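Local structure of glycosyl transferases group 1 family protein (5I45) at residues F11-N16 with A133-V138; Q19-K24 with R110-V115. The protein probably transfers sugar residues as a glycosyltransferase of the GT-B fold, of which this chain is the C-terminal domain. All coordinates share one frame; numbering follows the deposited sequence.

Overall arrangement
Both contacts fasten the N-terminal end of this C-terminal domain onto helix-to-strand connections that lead into its parallel sheet. Interaction 2 lies within the chain span bridged by interaction 1: the order is 11-16, 19-24, 110-115, 133-138. Their centres are about 9 Å apart, on the same side of the chain's centre. Residues 110-115 run from helix 104-111 into strand 114-117, and residues 133-138 run from helix 126-133 into strand 137-140, its neighbour in the sheet. The two strands are probably hydrogen-bonded, Ala137 O to Val115 N at 2.9 Å. An extended loop and the helix 17-23 after it thus pack against two successive helix-to-strand connections of a Rossmann-like domain.

Interaction 1 (F11-N16 with A133-V138); sequences FYPAEN and ASKCAV
Tyr12 and Ser134 bring the two backbones together, with their CA atoms 4.2 Å apart. Residues 11-13 are extended, whereas 133-135 carry the chain out of the C-terminal end of helix 126-133, where Lys135, at positive phi (63°), is the C' residue of a Schellman motif. No direct hydrogen bond joins the segments. Instead, Tyr12 CA offers a C-H to Ala133 O at 3.5 Å, and two waters do the bridging. One donates to both Phe11 O and Ala133 O, each at 2.8 Å; the other accepts from Tyr12 N at 3.3 Å and donates to Ser134 OG at 2.7 Å. Ser134 OG lies anti to its own carbonyl carbon (chi1 -51°), a setting that also lets it hydrogen-bond back to Glu130 O in the preceding turn. It sits at the edge of the Phe11 ring, near the ring plane. Phe11 touches Ala133 through its CB, 4.1 Å from Ala133 CB, while its ring leads away to Pro106 and Glu130. Pro13 lays its ring over the helix end: CD reaches Ala133 O at 3.5 Å and CB faces Ser134 O. Pro13 CG is 4.0 Å from Lys135 CB and equally near CE, because the lysine chain bends at chi3 (-69°); its NZ goes on to Gln186, and Tyr189 of helix 178-195 also lies against Pro13. The extended loop therefore runs over a Schellman-capped helix C-terminus just before strand 137-140, a helix-to-strand turn consistent with the Rossmann-like C-terminal domain of GT-B glycosyltransferases.

Interaction 2 (Q19-K24 with R110-V115); sequences QQWQDK and RALDIV
Ala111 presses its methyl group against the helix backbone at Gln20 and Trp21: its CB is 3.8 Å from Trp21 N and points toward helix 17-23. The CA atoms of Trp21 and Ala111 come to 4.5 Å, with that small methyl directed at the helix backbone. Trp21 CG is anti to the backbone N (chi1 175°), and with chi2 at -93° the indole reaches past Ala111 towards the sheet. The six-membered ring meets Ala111 O edge-on, near the ring plane, CE3 being 3.5 Å from the oxygen. Farther out, Trp21 CZ3 touches Leu112 CD2 at 3.9 Å, the two side chains lying at a slant to each other. Leu112 starts away from the helix, yet its CD2 branch turns back to the indole. Trp21 NE1 donates to Gly28 O, which helps fix the rotation of the ring, and Thr62 of strand 61-66 also touches it. Residues 110-115 lead from the end of helix 104-111 into strand 114-117 of the Rossmann-like parallel sheet, so the tryptophan and leucine pack together beside that sheet. On the flank of Ala111 nearer Arg110, Gln20 turns CG beside its backbone N (chi1 -60°), which lays CG as well as CB over a carbonyl, CB lying 3.7 Å from Arg110 O. The guanidinium of Arg110 reaches the loop ahead of helix 17-23, where NH1 hydrogen-bonds Val10 O and Tyr12 O. Lys24 adds a lighter touch, its CG 4.2 Å from Ala111 CB, before its chain extends to a hydrogen bond with Ser107 OG and a cation-pi contact with Trp108.

Interaction 1 (F11-N16 with A133-V138)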
loop_
_atom_site.group_PDB
_atom_site.type_symbol
_atom_site.label_atom_id
_atom_site.label_comp_id
_atom_site.label_asym_id
_atom_site.label_seq_id
_atom_site.Cartn_x
_atom_site.Cartn_y
_atom_site.Cartn_z
ATOM N N PHE A 11 -2.991 3.204 15.050
ATOM C CA PHE A 11 -2.161 2.597 14.001
ATOM C C PHE A 11 -0.940 2.012 14.672
ATOM O O PHE A 11 -0.116 2.749 15.248
ATOM C CB PHE A 11 -1.781 3.631 12.943
ATOM C CG PHE A 11 -2.969 4.215 12.246
ATOM C CD1 PHE A 11 -3.553 3.555 11.164
ATOM C CD2 PHE A 11 -3.526 5.395 12.688
ATOM C CE1 PHE A 11 -4.684 4.068 10.550
ATOM C CE2 PHE A 11 -4.649 5.929 12.061
ATOM C CZ PHE A 11 -5.221 5.260 10.983
ATOM N N TYR A 12 -0.817 0.695 14.610
ATOM C CA TYR A 12 0.250 -0.049 15.274
ATOM C C TYR A 12 0.322 -1.449 14.640
ATOM O O TYR A 12 -0.652 -1.882 14.026
ATOM C CB TYR A 12 -0.001 -0.146 16.803
ATOM C CG TYR A 12 -1.340 -0.768 17.172
ATOM C CD1 TYR A 12 -1.509 -2.147 17.180
ATOM C CD2 TYR A 12 -2.433 0.025 17.477
ATOM C CE1 TYR A 12 -2.733 -2.717 17.493
ATOM C CE2 TYR A 12 -3.658 -0.534 17.800
ATOM C CZ TYR A 12 -3.796 -1.910 17.799
ATOM O OH TYR A 12 -5.006 -2.512 18.093
ATOM N N PRO A 13 1.446 -2.163 14.803
ATOM C CA PRO A 13 1.618 -3.493 14.223
ATOM C C PRO A 13 0.819 -4.572 14.944
ATOM O O PRO A 13 0.619 -4.482 16.136
ATOM C CB PRO A 13 3.110 -3.772 14.395
ATOM C CG PRO A 13 3.736 -2.478 14.788
ATOM C CD PRO A 13 2.677 -1.682 15.448
ATOM N N ALA A 14 0.350 -5.573 14.204
ATOM C CA ALA A 14 -0.247 -6.724 14.859
ATOM C C ALA A 14 0.841 -7.627 15.440
ATOM O O ALA A 14 1.996 -7.548 15.068
ATOM C CB ALA A 14 -1.044 -7.506 13.868
ATOM N N GLU A 15 0.445 -8.502 16.338
ATOM C CA GLU A 15 1.383 -9.461 16.860
ATOM C C GLU A 15 1.839 -10.407 15.746
ATOM O O GLU A 15 3.028 -10.694 15.648
ATOM C CB GLU A 15 0.780 -10.231 18.026
ATOM C CG GLU A 15 0.548 -9.358 19.254
ATOM C CD GLU A 15 -0.024 -10.118 20.432
ATOM O OE1 GLU A 15 -0.209 -11.347 20.326
ATOM O OE2 GLU A 15 -0.288 -9.485 21.479
ATOM N N ASN A 16 0.918 -10.787 14.850
ATOM C CA ASN A 16 1.197 -11.769 13.792
ATOM C C ASN A 16 0.534 -11.299 12.500
ATOM O O ASN A 16 -0.654 -11.512 12.272
ATOM C CB ASN A 16 0.659 -13.153 14.228
ATOM C CG ASN A 16 0.948 -14.249 13.225
ATOM O OD1 ASN A 16 1.191 -13.998 12.047
ATOM N ND2 ASN A 16 0.874 -15.477 13.673
ATOM N N ALA A 133 3.712 3.463 10.877
ATOM C CA ALA A 133 3.365 3.193 12.283
ATOM C C ALA A 133 2.913 1.744 12.472
ATOM O O ALA A 133 3.027 1.210 13.583
ATOM C CB ALA A 133 2.302 4.171 12.755
ATOM N N SER A 134 2.417 1.141 11.400
ATOM C CA SER A 134 1.980 -0.238 11.455
ATOM C C SER A 134 3.063 -1.218 11.025
ATOM O O SER A 134 2.802 -2.402 10.925
ATOM C CB SER A 134 0.751 -0.427 10.571
ATOM O OG SER A 134 -0.253 0.544 10.847
ATOM N N LYS A 135 4.270 -0.712 10.774
ATOM C CA LYS A 135 5.396 -1.500 10.337
ATOM C C LYS A 135 5.189 -2.165 8.967
ATOM O O LYS A 135 5.682 -3.247 8.682
ATOM C CB LYS A 135 5.863 -2.481 11.428
ATOM C CG LYS A 135 7.372 -2.612 11.519
ATOM C CD LYS A 135 7.852 -3.486 12.662
ATOM C CE LYS A 135 7.639 -2.906 14.058
ATOM N NZ LYS A 135 8.267 -3.791 15.076
ATOM N N CYS A 136 4.489 -1.444 8.110
ATOM C CA CYS A 136 4.402 -1.792 6.671
ATOM C C CYS A 136 5.590 -1.145 5.971
ATOM O O CYS A 136 5.987 -0.029 6.317
ATOM C CB CYS A 136 3.136 -1.233 6.039
ATOM S SG CYS A 136 1.615 -1.663 6.843
ATOM N N ALA A 137 6.167 -1.800 4.967
ATOM C CA ALA A 137 7.192 -1.149 4.140
ATOM C C ALA A 137 6.476 -0.235 3.160
ATOM O O ALA A 137 5.526 -0.696 2.519
ATOM C CB ALA A 137 7.996 -2.196 3.414
ATOM N N VAL A 138 6.914 1.007 2.998
ATOM C CA VAL A 138 6.228 1.965 2.139
ATOM C C VAL A 138 7.028 2.337 0.905
ATOM O O VAL A 138 8.252 2.632 0.948
ATOM C CB VAL A 138 5.899 3.248 2.935
ATOM C CG1 VAL A 138 5.315 4.349 2.052
ATOM C CG2 VAL A 138 4.916 2.930 4.035
HETATM O O HOH W 1 2.523 2.552 16.008
HETATM O O HOH W 2 -2.653 -0.033 12.018
#

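Interaction 2 (Q19-K24 with R110-V115)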
loop_
_atom_site.group_PDB
_atom_site.type_symbol
_atom_site.label_atom_id
_atom_site.label_comp_id
_atom_site.label_asym_id
_atom_site.label_seq_id
_atom_site.Cartn_x
_atom_site.Cartn_y
_atom_site.Cartn_z
ATOM N N GLN A 19 -1.208 -13.970 10.270
ATOM C CA GLN A 19 -2.525 -14.356 10.784
ATOM C C GLN A 19 -3.550 -13.245 10.495
ATOM O O GLN A 19 -4.674 -13.533 10.145
ATOM C CB GLN A 19 -2.483 -14.672 12.292
ATOM C CG GLN A 19 -3.814 -15.205 12.818
ATOM C CD GLN A 19 -4.179 -16.500 12.168
ATOM O OE1 GLN A 19 -3.472 -17.487 12.326
ATOM N NE2 GLN A 19 -5.271 -16.509 11.393
ATOM N N GLN A 20 -3.149 -11.983 10.641
ATOM C CA GLN A 20 -4.057 -10.864 10.333
ATOM C C GLN A 20 -4.476 -10.916 8.860
ATOM O O GLN A 20 -5.643 -10.707 8.549
ATOM C CB GLN A 20 -3.404 -9.519 10.630
ATOM C CG GLN A 20 -2.969 -9.269 12.058
ATOM C CD GLN A 20 -4.107 -9.371 13.032
ATOM O OE1 GLN A 20 -4.128 -10.256 13.923
ATOM N NE2 GLN A 20 -5.118 -8.540 12.830
ATOM N N TRP A 21 -3.532 -11.227 7.973
ATOM C CA TRP A 21 -3.866 -11.390 6.561
ATOM C C TRP A 21 -4.818 -12.574 6.371
ATOM O O TRP A 21 -5.825 -12.451 5.663
ATOM C CB TRP A 21 -2.597 -11.565 5.717
ATOM C CG TRP A 21 -2.932 -11.850 4.304
ATOM C CD1 TRP A 21 -3.060 -13.091 3.742
ATOM C CD2 TRP A 21 -3.315 -10.908 3.284
ATOM N NE1 TRP A 21 -3.495 -12.981 2.445
ATOM C CE2 TRP A 21 -3.641 -11.656 2.130
ATOM C CE3 TRP A 21 -3.417 -9.518 3.231
ATOM C CZ2 TRP A 21 -4.036 -11.052 0.936
ATOM C CZ3 TRP A 21 -3.829 -8.935 2.037
ATOM C CH2 TRP A 21 -4.131 -9.695 0.929
ATOM N N GLN A 22 -4.519 -13.724 6.987
ATOM C CA GLN A 22 -5.429 -14.870 6.861
ATOM C C GLN A 22 -6.856 -14.513 7.276
ATOM O O GLN A 22 -7.818 -14.946 6.622
ATOM C CB GLN A 22 -4.913 -16.073 7.672
ATOM C CG GLN A 22 -3.703 -16.736 7.068
ATOM C CD GLN A 22 -3.994 -17.281 5.696
ATOM O OE1 GLN A 22 -4.961 -18.062 5.523
ATOM N NE2 GLN A 22 -3.197 -16.907 4.713
ATOM N N ASP A 23 -7.002 -13.704 8.316
ATOM C CA ASP A 23 -8.338 -13.379 8.848
ATOM C C ASP A 23 -9.163 -12.567 7.871
ATOM O O ASP A 23 -10.364 -12.510 8.007
ATOM C CB ASP A 23 -8.232 -12.596 10.160
ATOM C CG ASP A 23 -7.657 -13.406 11.313
ATOM O OD1 ASP A 23 -7.534 -14.636 11.235
ATOM O OD2 ASP A 23 -7.306 -12.743 12.299
ATOM N N LYS A 24 -8.520 -11.955 6.869
ATOM C CA LYS A 24 -9.271 -11.198 5.832
ATOM C C LYS A 24 -9.988 -12.092 4.822
ATOM O O LYS A 24 -10.839 -11.627 4.067
ATOM C CB LYS A 24 -8.344 -10.218 5.109
ATOM C CG LYS A 24 -7.744 -9.137 6.022
ATOM C CD LYS A 24 -8.814 -8.282 6.678
ATOM C CE LYS A 24 -8.231 -7.055 7.355
ATOM N NZ LYS A 24 -9.285 -6.289 8.058
ATOM N N ARG A 110 -2.489 -3.489 9.397
ATOM C CA ARG A 110 -1.924 -4.604 10.177
ATOM C C ARG A 110 -1.810 -5.915 9.416
ATOM O O ARG A 110 -1.068 -6.806 9.817
ATOM C CB ARG A 110 -2.737 -4.812 11.461
ATOM C CG ARG A 110 -2.397 -3.803 12.519
ATOM C CD ARG A 110 -3.016 -4.125 13.867
ATOM N NE ARG A 110 -4.406 -3.694 13.989
ATOM C CZ ARG A 110 -4.790 -2.448 14.272
ATOM N NH1 ARG A 110 -3.882 -1.461 14.424
ATOM N NH2 ARG A 110 -6.094 -2.180 14.387
ATOM N N ALA A 111 -2.553 -6.042 8.323
ATOM C CA ALA A 111 -2.543 -7.243 7.503
ATOM C C ALA A 111 -1.567 -7.158 6.330
ATOM O O ALA A 111 -1.321 -8.179 5.686
ATOM C CB ALA A 111 -3.941 -7.536 6.982
ATOM N N LEU A 112 -1.021 -5.962 6.056
ATOM C CA LEU A 112 -0.224 -5.751 4.838
ATOM C C LEU A 112 1.272 -5.662 5.065
ATOM O O LEU A 112 1.728 -5.019 6.009
ATOM C CB LEU A 112 -0.674 -4.433 4.174
ATOM C CG LEU A 112 -2.112 -4.442 3.676
ATOM C CD1 LEU A 112 -2.561 -3.025 3.364
ATOM C CD2 LEU A 112 -2.324 -5.390 2.513
ATOM N N ASP A 113 2.060 -6.314 4.204
ATOM C CA ASP A 113 3.504 -6.183 4.244
ATOM C C ASP A 113 4.016 -4.907 3.602
ATOM O O ASP A 113 5.011 -4.376 4.034
ATOM C CB ASP A 113 4.197 -7.386 3.608
ATOM C CG ASP A 113 4.346 -8.527 4.572
ATOM O OD1 ASP A 113 3.366 -9.220 4.870
ATOM O OD2 ASP A 113 5.473 -8.689 5.094
ATOM N N ILE A 114 3.339 -4.473 2.534
ATOM C CA ILE A 114 3.799 -3.311 1.751
ATOM C C ILE A 114 2.621 -2.420 1.504
ATOM O O ILE A 114 1.529 -2.927 1.196
ATOM C CB ILE A 114 4.408 -3.768 0.412
ATOM C CG1 ILE A 114 5.572 -4.743 0.625
ATOM C CG2 ILE A 114 4.780 -2.566 -0.450
ATOM C CD1 ILE A 114 6.084 -5.425 -0.633
ATOM N N VAL A 115 2.822 -1.117 1.583
ATOM C CA VAL A 115 1.814 -0.121 1.224
ATOM C C VAL A 115 2.407 0.809 0.188
ATOM O O VAL A 115 3.554 1.244 0.316
ATOM C CB VAL A 115 1.287 0.661 2.446
ATOM C CG1 VAL A 115 0.367 1.802 2.015
ATOM C CG2 VAL A 115 0.528 -0.274 3.351
#